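Local coordinates for sulfoquinovosidase (Escherichia coli, PDB 5AEG), which hydrolyses sulfoquinovosyl diacylglycerides and simple sulfoquinovosides such as sulfoquinovosyl glycerol, releasing sulfoquinovose for sulfoglycolysis, at residues Ala229-Ala241 with Ser582-Glu595. Sequence-based numbering, arbitrary orientation.
Sequences ADTYISLLEKLTA and SGLPVMRPLFLHYE
E595 grips the first turn of helix 232-243 from its N-terminal end, in a helix-to-loop contact where this helix, which follows strand 221-228, packs against the chain leaving helix 569-582. Its OE2 takes the Y232 backbone N-H nearly along the C-O axis (N to OE2 3.0 Å, 164° at the hydrogen). A water bound to OE2 also accepts from I233 N and donates to L592 O, while OE1 pairs with K192. A glutamine in its place would probably weaken the hold on K192 and leave the helix start without a charged acceptor. Y232 and F591 form a T-shaped pair, the F591 edge over a Y232 face, with centroids 5.3 Å apart. L592 sends CD2 against Y232 CB (3.4 Å), and its CD1 meets L236 CD1, which also touches P585 CD at 3.7 Å. With CG1 beside the backbone N (chi1 -74°), I233 reaches across to L584 and brings CD1 to H593 CE1. Two turns beyond I233, G583 (positive phi) lies against T240, its CA 3.5 Å from T240 OG1. A second water joins I233 O to S582 O. T231 OG1 accepts from S234 N, a classic N-cap at a probable seam between the N- and C-terminal domains of the family 31 fold.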
loop_
_atom_site.group_PDB
_atom_site.type_symbol
_atom_site.label_atom_id
_atom_site.label_comp_id
_atom_site.label_asym_id
_atom_site.label_seq_id
_atom_site.Cartn_x
_atom_site.Cartn_y
_atom_site.Cartn_z
ATOM N N ALA A 229 0.949 6.895 -22.955
ATOM C CA ALA A 229 0.085 5.933 -23.600
ATOM C C ALA A 229 -1.225 6.564 -24.004
ATOM O O ALA A 229 -1.569 7.674 -23.593
ATOM C CB ALA A 229 -0.071 4.642 -22.739
ATOM N N ASP A 230 -1.936 5.853 -24.874
ATOM C CA ASP A 230 -3.204 6.265 -25.431
ATOM C C ASP A 230 -4.366 6.081 -24.517
ATOM O O ASP A 230 -5.337 6.908 -24.575
ATOM C CB ASP A 230 -3.510 5.486 -26.738
ATOM C CG ASP A 230 -2.643 5.996 -27.916
ATOM O OD1 ASP A 230 -2.099 7.156 -27.789
ATOM O OD2 ASP A 230 -2.483 5.232 -28.901
ATOM N N THR A 231 -4.235 5.111 -23.604
ATOM C CA THR A 231 -5.278 4.853 -22.583
ATOM C C THR A 231 -4.612 4.608 -21.202
ATOM O O THR A 231 -3.460 4.204 -21.122
ATOM C CB THR A 231 -6.087 3.594 -22.895
ATOM O OG1 THR A 231 -5.219 2.481 -22.879
ATOM C CG2 THR A 231 -6.768 3.660 -24.295
ATOM N N TYR A 232 -5.380 4.806 -20.160
ATOM C CA TYR A 232 -4.866 4.466 -18.779
ATOM C C TYR A 232 -4.558 3.033 -18.640
ATOM O O TYR A 232 -3.562 2.662 -17.990
ATOM C CB TYR A 232 -5.849 4.957 -17.640
ATOM C CG TYR A 232 -5.952 6.420 -17.675
ATOM C CD1 TYR A 232 -4.889 7.230 -17.220
ATOM C CD2 TYR A 232 -7.066 7.039 -18.184
ATOM C CE1 TYR A 232 -4.945 8.619 -17.330
ATOM C CE2 TYR A 232 -7.135 8.406 -18.285
ATOM C CZ TYR A 232 -6.072 9.197 -17.849
ATOM O OH TYR A 232 -6.161 10.540 -18.019
ATOM N N ILE A 233 -5.418 2.164 -19.202
ATOM C CA ILE A 233 -5.155 0.758 -19.161
ATOM C C ILE A 233 -3.797 0.383 -19.776
ATOM O O ILE A 233 -3.035 -0.449 -19.226
ATOM C CB ILE A 233 -6.339 -0.016 -19.837
ATOM C CG1 ILE A 233 -7.541 0.006 -18.889
ATOM C CG2 ILE A 233 -5.947 -1.416 -20.208
ATOM C CD1 ILE A 233 -8.799 -0.498 -19.521
ATOM N N SER A 234 -3.501 0.981 -20.940
ATOM C CA SER A 234 -2.196 0.765 -21.577
ATOM C C SER A 234 -1.061 1.348 -20.691
ATOM O O SER A 234 -0.012 0.789 -20.570
ATOM C CB SER A 234 -2.162 1.439 -22.998
ATOM O OG SER A 234 -0.888 1.187 -23.530
ATOM N N LEU A 235 -1.334 2.513 -20.137
ATOM C CA LEU A 235 -0.362 3.160 -19.260
ATOM C C LEU A 235 0.032 2.241 -18.087
ATOM O O LEU A 235 1.215 2.081 -17.799
ATOM C CB LEU A 235 -0.857 4.518 -18.856
ATOM C CG LEU A 235 0.211 5.369 -18.174
ATOM C CD1 LEU A 235 1.324 5.732 -19.171
ATOM C CD2 LEU A 235 -0.404 6.599 -17.578
ATOM N N LEU A 236 -0.931 1.524 -17.515
ATOM C CA LEU A 236 -0.675 0.648 -16.366
ATOM C C LEU A 236 0.044 -0.596 -16.754
ATOM O O LEU A 236 0.881 -1.112 -16.021
ATOM C CB LEU A 236 -1.993 0.343 -15.549
ATOM C CG LEU A 236 -2.648 1.553 -14.863
ATOM C CD1 LEU A 236 -3.846 1.063 -14.122
ATOM C CD2 LEU A 236 -1.736 2.242 -13.871
ATOM N N GLU A 237 -0.258 -1.102 -17.951
ATOM C CA GLU A 237 0.548 -2.142 -18.551
ATOM C C GLU A 237 2.021 -1.695 -18.697
ATOM O O GLU A 237 2.908 -2.449 -18.356
ATOM C CB GLU A 237 -0.048 -2.617 -19.895
ATOM C CG GLU A 237 0.768 -3.748 -20.492
ATOM C CD GLU A 237 0.193 -4.292 -21.788
ATOM O OE1 GLU A 237 -0.627 -3.600 -22.429
ATOM O OE2 GLU A 237 0.609 -5.404 -22.168
ATOM N N LYS A 238 2.269 -0.485 -19.175
ATOM C CA LYS A 238 3.649 0.013 -19.283
ATOM C C LYS A 238 4.278 0.200 -17.931
ATOM O O LYS A 238 5.395 -0.226 -17.675
ATOM C CB LYS A 238 3.677 1.315 -20.094
ATOM C CG LYS A 238 3.435 0.969 -21.575
ATOM C CD LYS A 238 3.245 2.217 -22.396
ATOM C CE LYS A 238 2.843 1.885 -23.859
ATOM N NZ LYS A 238 3.062 3.137 -24.628
ATOM N N LEU A 239 3.491 0.731 -16.988
ATOM C CA LEU A 239 4.065 1.010 -15.669
ATOM C C LEU A 239 4.468 -0.244 -14.952
ATOM O O LEU A 239 5.589 -0.326 -14.310
ATOM C CB LEU A 239 3.097 1.877 -14.817
ATOM C CG LEU A 239 3.587 2.217 -13.395
ATOM C CD1 LEU A 239 4.872 3.086 -13.400
ATOM C CD2 LEU A 239 2.504 3.015 -12.710
ATOM N N THR A 240 3.619 -1.253 -15.030
ATOM C CA THR A 240 3.937 -2.531 -14.453
ATOM C C THR A 240 5.010 -3.349 -15.219
ATOM O O THR A 240 5.651 -4.211 -14.607
ATOM C CB THR A 240 2.676 -3.427 -14.211
ATOM O OG1 THR A 240 1.985 -3.656 -15.436
ATOM C CG2 THR A 240 1.682 -2.730 -13.224
ATOM N N ALA A 241 5.182 -3.113 -16.522
ATOM C CA ALA A 241 6.390 -3.688 -17.224
ATOM C C ALA A 241 7.663 -3.128 -16.643
ATOM O O ALA A 241 8.630 -3.828 -16.551
ATOM C CB ALA A 241 6.317 -3.422 -18.751
ATOM N N SER A 582 -1.139 -8.194 -17.245
ATOM C CA SER A 582 -0.915 -6.891 -17.799
ATOM C C SER A 582 -1.055 -5.701 -16.876
ATOM O O SER A 582 -1.125 -4.554 -17.356
ATOM C CB SER A 582 -1.783 -6.747 -19.049
ATOM O OG SER A 582 -3.088 -6.709 -18.631
ATOM N N GLY A 583 -1.116 -5.939 -15.546
ATOM C CA GLY A 583 -1.220 -4.829 -14.559
ATOM C C GLY A 583 -2.544 -4.128 -14.519
ATOM O O GLY A 583 -2.664 -3.029 -13.978
ATOM N N LEU A 584 -3.575 -4.733 -15.074
ATOM C CA LEU A 584 -4.893 -4.171 -15.043
ATOM C C LEU A 584 -5.456 -4.519 -13.618
ATOM O O LEU A 584 -5.667 -5.687 -13.311
ATOM C CB LEU A 584 -5.794 -4.839 -16.049
ATOM C CG LEU A 584 -7.206 -4.353 -16.165
ATOM C CD1 LEU A 584 -7.405 -2.902 -16.419
ATOM C CD2 LEU A 584 -7.949 -5.152 -17.205
ATOM N N PRO A 585 -5.514 -3.505 -12.749
ATOM C CA PRO A 585 -5.840 -3.866 -11.310
ATOM C C PRO A 585 -7.267 -4.388 -11.060
ATOM O O PRO A 585 -8.208 -4.118 -11.806
ATOM C CB PRO A 585 -5.595 -2.564 -10.583
ATOM C CG PRO A 585 -6.045 -1.506 -11.604
ATOM C CD PRO A 585 -5.447 -2.043 -12.928
ATOM N N VAL A 586 -7.419 -5.115 -9.955
ATOM C CA VAL A 586 -8.709 -5.746 -9.635
ATOM C C VAL A 586 -9.736 -4.735 -9.190
ATOM O O VAL A 586 -10.870 -4.777 -9.634
ATOM C CB VAL A 586 -8.544 -6.886 -8.598
ATOM C CG1 VAL A 586 -9.884 -7.542 -8.321
ATOM C CG2 VAL A 586 -7.566 -7.911 -9.148
ATOM N N MET A 587 -9.343 -3.755 -8.351
ATOM C CA MET A 587 -10.225 -2.697 -8.019
ATOM C C MET A 587 -9.745 -1.487 -8.801
ATOM O O MET A 587 -8.601 -1.082 -8.694
ATOM C CB MET A 587 -10.188 -2.415 -6.487
ATOM C CG MET A 587 -10.730 -3.538 -5.693
ATOM S SD MET A 587 -10.288 -3.512 -3.894
ATOM C CE MET A 587 -11.148 -2.085 -3.326
ATOM N N ARG A 588 -10.660 -0.940 -9.612
ATOM C CA ARG A 588 -10.304 0.036 -10.614
ATOM C C ARG A 588 -10.959 1.387 -10.447
ATOM O O ARG A 588 -12.199 1.492 -10.178
ATOM C CB ARG A 588 -10.742 -0.551 -12.002
ATOM C CG ARG A 588 -10.098 -1.879 -12.300
ATOM C CD ARG A 588 -10.586 -2.532 -13.604
ATOM N NE ARG A 588 -10.184 -3.912 -13.700
ATOM C CZ ARG A 588 -10.510 -4.739 -14.706
ATOM N NH1 ARG A 588 -11.243 -4.313 -15.743
ATOM N NH2 ARG A 588 -10.145 -6.008 -14.691
ATOM N N PRO A 589 -10.217 2.476 -10.737
ATOM C CA PRO A 589 -10.769 3.798 -10.826
ATOM C C PRO A 589 -11.784 3.799 -12.001
ATOM O O PRO A 589 -11.499 3.122 -12.984
ATOM C CB PRO A 589 -9.542 4.666 -11.161
ATOM C CG PRO A 589 -8.375 3.868 -10.665
ATOM C CD PRO A 589 -8.751 2.463 -10.913
ATOM N N LEU A 590 -12.912 4.463 -11.849
ATOM C CA LEU A 590 -13.971 4.419 -12.922
ATOM C C LEU A 590 -13.427 4.963 -14.294
ATOM O O LEU A 590 -13.858 4.493 -15.369
ATOM C CB LEU A 590 -15.163 5.183 -12.552
ATOM C CG LEU A 590 -16.284 4.394 -11.832
ATOM C CD1 LEU A 590 -15.909 3.831 -10.450
ATOM C CD2 LEU A 590 -17.540 5.204 -11.724
ATOM N N PHE A 591 -12.443 5.854 -14.239
ATOM C CA PHE A 591 -11.914 6.476 -15.461
ATOM C C PHE A 591 -11.067 5.508 -16.250
ATOM O O PHE A 591 -10.823 5.782 -17.389
ATOM C CB PHE A 591 -11.259 7.825 -15.187
ATOM C CG PHE A 591 -10.088 7.767 -14.243
ATOM C CD1 PHE A 591 -8.885 7.245 -14.639
ATOM C CD2 PHE A 591 -10.228 8.221 -12.985
ATOM C CE1 PHE A 591 -7.789 7.239 -13.761
ATOM C CE2 PHE A 591 -9.168 8.182 -12.084
ATOM C CZ PHE A 591 -7.951 7.727 -12.484
ATOM N N LEU A 592 -10.698 4.326 -15.725
ATOM C CA LEU A 592 -10.063 3.331 -16.545
ATOM C C LEU A 592 -11.007 2.855 -17.689
ATOM O O LEU A 592 -10.508 2.451 -18.780
ATOM C CB LEU A 592 -9.611 2.108 -15.821
ATOM C CG LEU A 592 -8.506 2.212 -14.763
ATOM C CD1 LEU A 592 -7.968 0.860 -14.379
ATOM C CD2 LEU A 592 -7.431 3.168 -15.161
ATOM N N HIS A 593 -12.307 2.868 -17.413
ATOM C CA HIS A 593 -13.305 2.365 -18.391
ATOM C C HIS A 593 -14.251 3.401 -18.893
ATOM O O HIS A 593 -14.999 3.082 -19.801
ATOM C CB HIS A 593 -14.051 1.148 -17.850
ATOM C CG HIS A 593 -13.180 0.004 -17.594
ATOM N ND1 HIS A 593 -12.442 -0.620 -18.600
ATOM C CD2 HIS A 593 -12.840 -0.622 -16.425
ATOM C CE1 HIS A 593 -11.725 -1.594 -18.066
ATOM N NE2 HIS A 593 -11.962 -1.619 -16.751
ATOM N N TYR A 594 -14.314 4.598 -18.294
ATOM C CA TYR A 594 -15.240 5.697 -18.625
ATOM C C TYR A 594 -14.362 6.943 -18.788
ATOM O O TYR A 594 -14.583 7.942 -18.189
ATOM C CB TYR A 594 -16.390 5.877 -17.552
ATOM C CG TYR A 594 -17.187 4.606 -17.468
ATOM C CD1 TYR A 594 -18.272 4.379 -18.348
ATOM C CD2 TYR A 594 -16.813 3.568 -16.623
ATOM C CE1 TYR A 594 -18.927 3.134 -18.383
ATOM C CE2 TYR A 594 -17.505 2.335 -16.599
ATOM C CZ TYR A 594 -18.600 2.139 -17.441
ATOM O OH TYR A 594 -19.242 0.929 -17.547
ATOM N N GLU A 595 -13.355 6.859 -19.665
ATOM C CA GLU A 595 -12.351 7.929 -19.813
ATOM C C GLU A 595 -12.882 9.258 -20.185
ATOM O O GLU A 595 -12.327 10.274 -19.755
ATOM C CB GLU A 595 -11.271 7.549 -20.854
ATOM C CG GLU A 595 -10.241 6.570 -20.381
ATOM C CD GLU A 595 -9.034 6.511 -21.304
ATOM O OE1 GLU A 595 -8.975 7.340 -22.269
ATOM O OE2 GLU A 595 -8.111 5.709 -21.044
HETATM O O HOH W 1 -8.288 3.169 -20.023
HETATM O O HOH W 2 -3.425 -2.820 -17.819
#